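Side-chain contacts in hypothetical protein yqeU (Bacillus subtilis, PDB 1VHK), which probably methylates N3 of a single uridine in 16S ribosomal RNA, using S-adenosyl-L-methionine and acting on the assembled small subunit: residues I8-K12 against Q13-E17; G88-G92 against D93-W97. All blocks are in the same frame, centred on the assembly; numbering follows the deposited sequence.

How the contacts relate
Both contacts are places where the chain leaves a strand and starts a helix, but in different domains. Contact 1 comes first along the chain: residues 8-12 lead from strand 5-7 into helix 12-16, beside the five-stranded mixed sheet of the PUA-like part. Contact 2 follows, where residues 88-92 carry strand 82-88 of the six-stranded parallel sheet into helix 94-104 of the SPOUT methyltransferase domain. Their centres lie about 36 Å apart on opposite sides of the chain's centre, their nearest atoms about 21 Å apart. They share no sheet or helix, and only contact 2 has a residue touching the second subunit. Each is a separate local structure; they do not build one site together.

Contact 1 (I8-K12 against Q13-E17); sequences IELTK and QQIEE
Gln14 reaches back from the first turn of helix 12-16 to the loop before it, where Thr11 holds the N-cap position. Gln14 CB lies 3.7 Å from Thr11 O. With CG anti to its own carbonyl carbon (chi1 -68°) and the chain extended beyond, the side chain runs back past Thr11: CG passes near Thr11 CB, and CD comes close to Thr11 N and Leu10 CD1. At the tip, Gln14 OE1 accepts a hydrogen bond from Thr11 N at 3.2 Å, moderately bent, with the donor tilted 27° from the carbonyl plane. This is the N3 half of a capping box; the reciprocal bond from the Thr11 hydroxyl is not made.

Inward, Ile15 turns CG1 to within 3.6 Å of Leu10 CB, its CD1 lies close to Ile8 CG2, and Ile15 also packs on Val69 of strand 64-72. Lys12 goes another way. Extended throughout, with CG anti to the backbone N (chi1 176°), it crosses Glu16 at a slant, CG near Glu16 CG and CE near Glu16 OE2. Lys12 NZ nevertheless stays 4.3 Å from Glu16 OE2, beyond a salt bridge. The lysine also makes a cation-pi contact with Trp72, and Asp49 accepts its backbone N-H. Replaced by an alanine, Lys12 would probably leave Trp72 without its cation and Glu16 without the lysine's charge close by. The first helical bonds close the turn: Ile15 N reaches Thr11 O at 3.1 Å, and Glu16 N reaches Lys12 O at 3.0 Å.

Contact 2 (G88-G92 against D93-W97); sequences GLPKG and DKLEW
Pro90 wedges its ring against the first turn of helix 94-104, and this is the close-packed side of the contact. Pro90 CB sits 3.8 Å from Lys94 CB, while its CG faces Leu95 N and its CD meets Leu95 CG, the leucine crossing the ring at about a right angle. Beside it, Leu89 CD1 touches Leu95 CD1 at 4.1 Å, and Trp134 of helix 131-144 packs on Leu95 as well.

The next flank is polar. Lys91 and Lys94 run side by side in the same direction, Lys94 NZ lying 3.4 Å from Lys91 CG. A bend at chi3 and chi4 carries the amine of Lys91 off, and Lys91 NZ stays 5.6 Å from Lys94 NZ. Glu208 holds this flank, forming a salt bridge with Lys94 NZ and accepting the backbone N-H of Lys91. Against the Pro90 packing stands the open, solvent side: the exposed bend of Gly92 and the N-cap residue Asp93. A CB on Gly92 would run into Asp93 N.

A single backbone bond spans the turn, Lys94 N to Lys91 O at 3.2 Å and nearly straight (177°). The arrangement is the strand-to-helix connection of an alpha/beta fold, here leading out of the parallel sheet of the SPOUT methyltransferase domain.

Contact 1 (I8-K12 against Q13-E17)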
loop_
_atom_site.group_PDB
_atom_site.type_symbol
_atom_site.label_atom_id
_atom_site.label_comp_id
_atom_site.label_asym_id
_atom_site.label_seq_id
_atom_site.Cartn_x
_atom_site.Cartn_y
_atom_site.Cartn_z
ATOM N N ILE A 8 -15.026 18.322 -6.420
ATOM C CA ILE A 8 -15.893 19.305 -7.046
ATOM C C ILE A 8 -15.619 19.475 -8.530
ATOM O O ILE A 8 -14.476 19.520 -8.986
ATOM C CB ILE A 8 -15.638 20.663 -6.327
ATOM C CG1 ILE A 8 -15.751 20.475 -4.818
ATOM C CG2 ILE A 8 -16.559 21.737 -6.826
ATOM C CD1 ILE A 8 -17.024 19.845 -4.336
ATOM N N GLU A 9 -16.671 19.650 -9.333
ATOM C CA GLU A 9 -16.534 19.817 -10.775
ATOM C C GLU A 9 -16.437 21.288 -11.176
ATOM O O GLU A 9 -17.069 21.743 -12.128
ATOM C CB GLU A 9 -17.695 19.152 -11.503
ATOM C CG GLU A 9 -18.061 17.765 -11.037
ATOM C CD GLU A 9 -17.251 16.673 -11.699
ATOM O OE1 GLU A 9 -17.817 15.606 -12.047
ATOM O OE2 GLU A 9 -16.023 16.868 -11.875
ATOM N N LEU A 10 -15.642 22.034 -10.446
ATOM C CA LEU A 10 -15.327 23.426 -10.666
ATOM C C LEU A 10 -13.802 23.579 -10.595
ATOM O O LEU A 10 -13.162 22.643 -10.094
ATOM C CB LEU A 10 -15.997 24.300 -9.625
ATOM C CG LEU A 10 -17.435 24.755 -9.873
ATOM C CD1 LEU A 10 -17.700 24.930 -11.365
ATOM C CD2 LEU A 10 -18.456 23.838 -9.236
ATOM N N THR A 11 -13.256 24.623 -11.157
ATOM C CA THR A 11 -11.794 24.848 -11.153
ATOM C C THR A 11 -11.482 25.736 -9.977
ATOM O O THR A 11 -12.457 26.340 -9.484
ATOM C CB THR A 11 -11.395 25.542 -12.470
ATOM O OG1 THR A 11 -11.629 24.633 -13.560
ATOM C CG2 THR A 11 -9.931 25.941 -12.458
ATOM N N LYS A 12 -10.250 25.883 -9.495
ATOM C CA LYS A 12 -10.085 26.834 -8.387
ATOM C C LYS A 12 -10.617 28.211 -8.792
ATOM O O LYS A 12 -11.440 28.790 -8.075
ATOM C CB LYS A 12 -8.675 26.947 -7.846
ATOM C CG LYS A 12 -8.564 28.037 -6.758
ATOM C CD LYS A 12 -7.114 28.212 -6.346
ATOM C CE LYS A 12 -6.931 29.508 -5.562
ATOM N NZ LYS A 12 -5.519 29.625 -5.111
ATOM N N GLN A 13 -10.204 28.726 -9.950
ATOM C CA GLN A 13 -10.662 30.042 -10.378
ATOM C C GLN A 13 -12.149 30.180 -10.538
ATOM O O GLN A 13 -12.696 31.263 -10.232
ATOM C CB GLN A 13 -9.862 30.530 -11.593
ATOM C CG GLN A 13 -8.376 30.709 -11.202
ATOM C CD GLN A 13 -7.608 31.531 -12.206
ATOM O OE1 GLN A 13 -7.879 31.459 -13.406
ATOM N NE2 GLN A 13 -6.644 32.314 -11.731
ATOM N N GLN A 14 -12.885 29.120 -10.874
ATOM C CA GLN A 14 -14.338 29.174 -10.937
ATOM C C GLN A 14 -14.938 29.253 -9.533
ATOM O O GLN A 14 -16.013 29.815 -9.368
ATOM C CB GLN A 14 -14.952 27.996 -11.679
ATOM C CG GLN A 14 -14.698 27.919 -13.158
ATOM C CD GLN A 14 -15.280 26.707 -13.843
ATOM O OE1 GLN A 14 -15.371 25.604 -13.304
ATOM N NE2 GLN A 14 -15.699 26.891 -15.097
ATOM N N ILE A 15 -14.305 28.660 -8.534
ATOM C CA ILE A 15 -14.814 28.721 -7.163
ATOM C C ILE A 15 -14.504 30.065 -6.524
ATOM O O ILE A 15 -15.220 30.528 -5.638
ATOM C CB ILE A 15 -14.223 27.586 -6.304
ATOM C CG1 ILE A 15 -14.573 26.238 -6.939
ATOM C CG2 ILE A 15 -14.699 27.667 -4.871
ATOM C CD1 ILE A 15 -13.938 25.033 -6.304
ATOM N N GLU A 16 -13.427 30.702 -6.969
ATOM C CA GLU A 16 -13.027 32.013 -6.481
ATOM C C GLU A 16 -13.964 33.080 -7.058
ATOM O O GLU A 16 -14.236 34.109 -6.454
ATOM C CB GLU A 16 -11.583 32.315 -6.886
ATOM C CG GLU A 16 -10.546 31.462 -6.181
ATOM C CD GLU A 16 -9.371 32.271 -5.666
ATOM O OE1 GLU A 16 -9.399 32.664 -4.477
ATOM O OE2 GLU A 16 -8.429 32.498 -6.456
ATOM N N GLU A 17 -14.499 32.777 -8.224
ATOM C CA GLU A 17 -15.413 33.604 -8.974
ATOM C C GLU A 17 -16.407 34.342 -8.090
ATOM O O GLU A 17 -16.451 35.581 -8.144
ATOM C CB GLU A 17 -16.129 32.746 -10.014
ATOM C CG GLU A 17 -17.216 33.392 -10.817
ATOM C CD GLU A 17 -18.459 32.529 -10.965
ATOM O OE1 GLU A 17 -19.477 32.848 -10.313
ATOM O OE2 GLU A 17 -18.434 31.542 -11.737
#

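Contact 2 (G88-G92 against D93-W97)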
loop_
_atom_site.group_PDB
_atom_site.type_symbol
_atom_site.label_atom_id
_atom_site.label_comp_id
_atom_site.label_asym_id
_atom_site.label_seq_id
_atom_site.Cartn_x
_atom_site.Cartn_y
_atom_site.Cartn_z
ATOM N N GLY A 88 -2.391 -7.669 -15.435
ATOM C CA GLY A 88 -3.077 -8.776 -16.149
ATOM C C GLY A 88 -4.309 -9.208 -15.343
ATOM O O GLY A 88 -4.212 -9.597 -14.169
ATOM N N LEU A 89 -5.490 -9.130 -15.967
ATOM C CA LEU A 89 -6.743 -9.436 -15.288
ATOM C C LEU A 89 -6.619 -10.543 -14.253
ATOM O O LEU A 89 -6.440 -11.706 -14.620
ATOM C CB LEU A 89 -7.834 -9.767 -16.279
ATOM C CG LEU A 89 -8.800 -8.702 -16.762
ATOM C CD1 LEU A 89 -8.936 -7.533 -15.804
ATOM C CD2 LEU A 89 -8.441 -8.190 -18.157
ATOM N N PRO A 90 -6.711 -10.215 -12.980
ATOM C CA PRO A 90 -6.616 -11.203 -11.905
ATOM C C PRO A 90 -7.983 -11.844 -11.680
ATOM O O PRO A 90 -8.985 -11.370 -12.223
ATOM C CB PRO A 90 -6.213 -10.364 -10.703
ATOM C CG PRO A 90 -6.721 -8.997 -10.964
ATOM C CD PRO A 90 -6.932 -8.851 -12.441
ATOM N N LYS A 91 -8.043 -12.894 -10.879
ATOM C CA LYS A 91 -9.306 -13.559 -10.616
ATOM C C LYS A 91 -10.038 -12.933 -9.433
ATOM O O LYS A 91 -9.665 -11.873 -8.928
ATOM C CB LYS A 91 -9.123 -15.047 -10.463
ATOM C CG LYS A 91 -8.237 -15.567 -9.374
ATOM C CD LYS A 91 -8.375 -17.068 -9.154
ATOM C CE LYS A 91 -8.436 -17.843 -10.466
ATOM N NZ LYS A 91 -7.391 -17.406 -11.420
ATOM N N GLY A 92 -11.139 -13.572 -9.026
ATOM C CA GLY A 92 -11.929 -13.074 -7.903
ATOM C C GLY A 92 -12.158 -11.578 -8.094
ATOM O O GLY A 92 -12.452 -11.131 -9.199
ATOM N N ASP A 93 -11.988 -10.825 -7.034
ATOM C CA ASP A 93 -12.105 -9.387 -7.048
ATOM C C ASP A 93 -10.786 -8.694 -6.697
ATOM O O ASP A 93 -10.811 -7.574 -6.162
ATOM C CB ASP A 93 -13.142 -8.946 -5.998
ATOM C CG ASP A 93 -14.556 -9.119 -6.501
ATOM O OD1 ASP A 93 -14.932 -8.435 -7.478
ATOM O OD2 ASP A 93 -15.288 -9.964 -5.927
ATOM N N LYS A 94 -9.643 -9.229 -7.110
ATOM C CA LYS A 94 -8.344 -8.662 -6.803
ATOM C C LYS A 94 -8.075 -7.338 -7.484
ATOM O O LYS A 94 -7.314 -6.495 -6.982
ATOM C CB LYS A 94 -7.250 -9.686 -7.123
ATOM C CG LYS A 94 -7.307 -10.930 -6.263
ATOM C CD LYS A 94 -6.631 -12.101 -6.952
ATOM C CE LYS A 94 -6.488 -13.289 -6.024
ATOM N NZ LYS A 94 -6.291 -14.559 -6.757
ATOM N N LEU A 95 -8.760 -7.080 -8.601
ATOM C CA LEU A 95 -8.591 -5.821 -9.303
ATOM C C LEU A 95 -9.108 -4.647 -8.491
ATOM O O LEU A 95 -8.505 -3.571 -8.526
ATOM C CB LEU A 95 -9.186 -5.819 -10.674
ATOM C CG LEU A 95 -8.410 -5.281 -11.846
ATOM C CD1 LEU A 95 -9.349 -4.634 -12.864
ATOM C CD2 LEU A 95 -7.288 -4.335 -11.481
ATOM N N GLU A 96 -10.189 -4.824 -7.748
ATOM C CA GLU A 96 -10.720 -3.760 -6.903
ATOM C C GLU A 96 -9.725 -3.434 -5.777
ATOM O O GLU A 96 -9.579 -2.272 -5.451
ATOM C CB GLU A 96 -12.062 -4.130 -6.281
ATOM C CG GLU A 96 -13.235 -4.174 -7.232
ATOM C CD GLU A 96 -14.537 -4.501 -6.521
ATOM O OE1 GLU A 96 -14.530 -4.505 -5.268
ATOM O OE2 GLU A 96 -15.570 -4.740 -7.180
ATOM N N TRP A 97 -9.068 -4.441 -5.236
ATOM C CA TRP A 97 -8.080 -4.238 -4.177
ATOM C C TRP A 97 -6.871 -3.507 -4.748
ATOM O O TRP A 97 -6.310 -2.598 -4.163
ATOM C CB TRP A 97 -7.647 -5.591 -3.602
ATOM C CG TRP A 97 -7.411 -5.602 -2.126
ATOM C CD1 TRP A 97 -8.372 -5.581 -1.145
ATOM C CD2 TRP A 97 -6.149 -5.638 -1.441
ATOM N NE1 TRP A 97 -7.785 -5.584 0.100
ATOM C CE2 TRP A 97 -6.421 -5.632 -0.056
ATOM C CE3 TRP A 97 -4.813 -5.665 -1.870
ATOM C CZ2 TRP A 97 -5.410 -5.665 0.907
ATOM C CZ3 TRP A 97 -3.829 -5.702 -0.913
ATOM C CH2 TRP A 97 -4.124 -5.687 0.461
#